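Beta subunit of photoactivated adenylyl cyclase (Beggiatoa sp. PS, PDB 5M2A) contains a blue-light-sensing BLUF domain that binds flavin and, on illumination, activates its adenylyl cyclase domain, which probably makes cyclic AMP from ATP. Local coordinates at residues I156-I161 with V278-E283. Numbering follows the deposited sequence.
With MG (magnesium ion), chain G.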
ATOM      1  N   ILE A 156       9.727 -15.578   3.060  1.00 15.54           N
ATOM      2  CA  ILE A 156       8.441 -15.025   2.668  1.00 18.62           C
ATOM      3  C   ILE A 156       7.365 -15.755   3.454  1.00 20.97           C
ATOM      4  O   ILE A 156       7.377 -16.986   3.545  1.00 15.93           O
ATOM      5  CB  ILE A 156       8.217 -15.152   1.149  1.00 21.49           C
ATOM      6  CG1 ILE A 156       9.373 -14.491   0.397  1.00 18.61           C
ATOM      7  CG2 ILE A 156       6.903 -14.496   0.745  1.00 19.39           C
ATOM      8  CD1 ILE A 156       9.428 -12.968   0.576  1.00 22.62           C
ATOM      9  N   PHE A 157       6.430 -14.988   4.003  1.00 19.24           N
ATOM     10  CA  PHE A 157       5.353 -15.481   4.846  1.00 15.73           C
ATOM     11  C   PHE A 157       4.034 -15.221   4.122  1.00 14.56           C
ATOM     12  O   PHE A 157       3.805 -14.114   3.636  1.00 17.20           O
ATOM     13  CB  PHE A 157       5.439 -14.754   6.209  1.00 13.18           C
ATOM     14  CG  PHE A 157       4.233 -14.926   7.115  1.00 18.96           C
ATOM     15  CD1 PHE A 157       3.028 -14.290   6.843  1.00 16.73           C
ATOM     16  CD2 PHE A 157       4.356 -15.642   8.304  1.00 16.91           C
ATOM     17  CE1 PHE A 157       1.931 -14.424   7.698  1.00 22.31           C
ATOM     18  CE2 PHE A 157       3.254 -15.774   9.176  1.00 16.13           C
ATOM     19  CZ  PHE A 157       2.049 -15.168   8.872  1.00 17.94           C
ATOM     20  N   PHE A 158       3.175 -16.236   4.037  1.00 17.23           N
ATOM     21  CA  PHE A 158       1.797 -16.058   3.579  1.00 17.91           C
ATOM     22  C   PHE A 158       0.892 -16.772   4.563  1.00 17.16           C
ATOM     23  O   PHE A 158       1.145 -17.931   4.900  1.00 14.67           O
ATOM     24  CB  PHE A 158       1.557 -16.643   2.178  1.00 20.52           C
ATOM     25  CG  PHE A 158       1.945 -15.739   1.052  1.00 26.09           C
ATOM     26  CD1 PHE A 158       1.128 -14.694   0.675  1.00 39.44           C
ATOM     27  CD2 PHE A 158       3.111 -15.954   0.344  1.00 29.44           C
ATOM     28  CE1 PHE A 158       1.471 -13.864  -0.378  1.00 40.39           C
ATOM     29  CE2 PHE A 158       3.461 -15.126  -0.713  1.00 33.26           C
ATOM     30  CZ  PHE A 158       2.641 -14.082  -1.072  1.00 35.44           C
ATOM     31  N   SER A 159      -0.153 -16.091   5.028  1.00 17.70           N
ATOM     32  CA  SER A 159      -1.162 -16.746   5.846  1.00 16.86           C
ATOM     33  C   SER A 159      -2.534 -16.304   5.368  1.00 21.30           C
ATOM     34  O   SER A 159      -2.711 -15.156   4.966  1.00 25.52           O
ATOM     35  CB  SER A 159      -0.987 -16.429   7.329  1.00 16.26           C
ATOM     36  OG  SER A 159      -1.191 -15.054   7.608  1.00 18.40           O
ATOM     37  N   ASP A 160      -3.508 -17.213   5.397  1.00 17.08           N
ATOM     38  CA  ASP A 160      -4.856 -16.822   4.999  1.00 17.41           C
ATOM     39  C   ASP A 160      -5.872 -17.661   5.757  1.00 18.46           C
ATOM     40  O   ASP A 160      -5.520 -18.546   6.542  1.00 18.78           O
ATOM     41  CB  ASP A 160      -5.046 -16.913   3.477  1.00 20.59           C
ATOM     42  CG  ASP A 160      -5.227 -18.320   2.972  1.00 35.97           C
ATOM     43  OD1 ASP A 160      -4.991 -19.280   3.724  1.00 37.24           O
ATOM     44  OD2 ASP A 160      -5.617 -18.457   1.794  1.00 40.87           O
ATOM     45  N   ILE A 161      -7.137 -17.384   5.496  1.00 15.82           N
ATOM     46  CA  ILE A 161      -8.232 -17.865   6.329  1.00 17.92           C
ATOM     47  C   ILE A 161      -8.788 -19.159   5.755  1.00 20.31           C
ATOM     48  O   ILE A 161      -9.129 -19.226   4.567  1.00 20.03           O
ATOM     49  CB  ILE A 161      -9.333 -16.800   6.425  1.00 16.25           C
ATOM     50  CG1 ILE A 161      -8.776 -15.554   7.119  1.00 15.96           C
ATOM     51  CG2 ILE A 161     -10.539 -17.358   7.137  1.00 15.17           C
ATOM     52  CD1 ILE A 161      -9.784 -14.404   7.227  1.00 19.27           C
ATOM     53  N   VAL A 278       6.269 -19.785  -4.030  1.00 25.74           N
ATOM     54  CA  VAL A 278       6.381 -21.015  -3.246  1.00 22.49           C
ATOM     55  C   VAL A 278       5.677 -20.860  -1.907  1.00 19.64           C
ATOM     56  O   VAL A 278       4.952 -21.761  -1.469  1.00 23.52           O
ATOM     57  CB  VAL A 278       7.853 -21.425  -3.065  1.00 25.73           C
ATOM     58  CG1 VAL A 278       7.946 -22.612  -2.108  1.00 22.76           C
ATOM     59  CG2 VAL A 278       8.455 -21.792  -4.395  1.00 28.08           C
ATOM     60  N   ALA A 279       5.856 -19.713  -1.240  1.00 17.32           N
ATOM     61  CA  ALA A 279       5.214 -19.522   0.053  1.00 18.08           C
ATOM     62  C   ALA A 279       3.698 -19.558  -0.085  1.00 17.14           C
ATOM     63  O   ALA A 279       3.008 -20.154   0.747  1.00 19.40           O
ATOM     64  CB  ALA A 279       5.680 -18.208   0.685  1.00 20.33           C
ATOM     65  N   ALA A 280       3.165 -18.958  -1.153  1.00 22.01           N
ATOM     66  CA  ALA A 280       1.716 -18.983  -1.359  1.00 21.98           C
ATOM     67  C   ALA A 280       1.224 -20.396  -1.649  1.00 23.42           C
ATOM     68  O   ALA A 280       0.137 -20.792  -1.211  1.00 24.23           O
ATOM     69  CB  ALA A 280       1.339 -18.041  -2.502  1.00 26.76           C
ATOM     70  N   ARG A 281       1.999 -21.171  -2.405  1.00 21.12           N
ATOM     71  CA  ARG A 281       1.580 -22.535  -2.713  1.00 22.61           C
ATOM     72  C   ARG A 281       1.624 -23.433  -1.478  1.00 24.92           C
ATOM     73  O   ARG A 281       0.788 -24.340  -1.332  1.00 25.15           O
ATOM     74  CB  ARG A 281       2.453 -23.097  -3.837  1.00 30.40           C
ATOM     75  CG  ARG A 281       2.129 -22.487  -5.193  1.00 44.29           C
ATOM     76  CD  ARG A 281       0.877 -23.121  -5.772  1.00 60.88           C
ATOM     77  NE  ARG A 281       1.219 -24.198  -6.701  1.00 72.95           N
ATOM     78  CZ  ARG A 281       0.548 -25.342  -6.808  1.00 74.31           C
ATOM     79  NH1 ARG A 281       0.936 -26.254  -7.687  1.00 75.27           N
ATOM     80  NH2 ARG A 281      -0.498 -25.576  -6.026  1.00 75.20           N
ATOM     81  N   LEU A 282       2.606 -23.229  -0.600  1.00 20.29           N
ATOM     82  CA  LEU A 282       2.658 -24.011   0.632  1.00 19.38           C
ATOM     83  C   LEU A 282       1.547 -23.597   1.580  1.00 20.45           C
ATOM     84  O   LEU A 282       1.009 -24.425   2.320  1.00 22.53           O
ATOM     85  CB  LEU A 282       4.019 -23.871   1.304  1.00 22.11           C
ATOM     86  CG  LEU A 282       5.152 -24.583   0.560  1.00 26.31           C
ATOM     87  CD1 LEU A 282       6.422 -24.577   1.387  1.00 31.84           C
ATOM     88  CD2 LEU A 282       4.764 -26.007   0.186  1.00 33.30           C
ATOM     89  N   GLU A 283       1.210 -22.313   1.587  1.00 20.86           N
ATOM     90  CA  GLU A 283       0.054 -21.867   2.345  0.50 19.33           C
ATOM     91  C   GLU A 283      -1.203 -22.620   1.906  1.00 22.05           C
ATOM     92  O   GLU A 283      -1.995 -23.063   2.743  1.00 24.93           O
ATOM     93  CB  GLU A 283      -0.107 -20.355   2.178  0.50 21.22           C
ATOM     94  CG  GLU A 283      -0.999 -19.719   3.209  0.50 22.00           C
ATOM     95  CD  GLU A 283      -2.410 -20.185   3.062  0.50 27.26           C
ATOM     96  OE1 GLU A 283      -2.950 -20.086   1.938  0.50 26.77           O
ATOM     97  OE2 GLU A 283      -2.961 -20.711   4.047  0.50 34.59           O
TER
HETATM   98 MG    MG G 405      -8.546 -18.383   2.249  1.00 32.82          MG
HETATM   99  O   HOH W   1      -9.297 -20.298   1.662  1.00 52.58           O
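Asp160 OD1 and Glu283 OE2 meet at the guanidinium group of Arg287, which forms a salt bridge to each: NH2 takes Asp160 and NH1 takes Glu283. In the conformer modelled here the two carboxylates are close, their planes 65° apart, but the exact spacing is doubtful because Glu283 occupies two conformations; in the same conformer Glu283 CG lies against Phe158 O. Asp160 belongs to the metal site as well, and its OD2 faces the magnesium ion at 3.0 Å, long for a direct bond. The magnesium ion is bound by Ile161 O at 2.5 Å and by the oxygen of water 1 at 2.1 Å; Asp204 also belongs to the site and accepts a hydrogen bond from Ile161 N. Away from the metal, the contact becomes apolar, a worked example of a helix lying along a strand, the axes of the two short segments 7.4 Å apart at closest and 33° from parallel. Phe158 carries this part. Its CG is anti to its own carbonyl carbon (chi1 -83°), which lays the ring beside the helix: Ala280 CB sits over one face in a CH-pi contact, 4.1 Å from the ring centroid, while Ala279 CB abuts the edge in the ring plane, 3.4 Å from Phe158 CD2. Ala279 CB also packs against Ile156 CG2 at 3.9 Å, and small methyls let the helix come this near. Replacing Phe158 with an alanine would probably open a gap beside Ala279 and take away the ring face that Ala280 CB rests on. The strand is a central member of the cyclase-domain sheet, between strands 205-211 and 247-258. The end of strand 150-161 thus joins apolar helix packing to a metal site, with Arg287 gripping both carboxylates beside the magnesium ion.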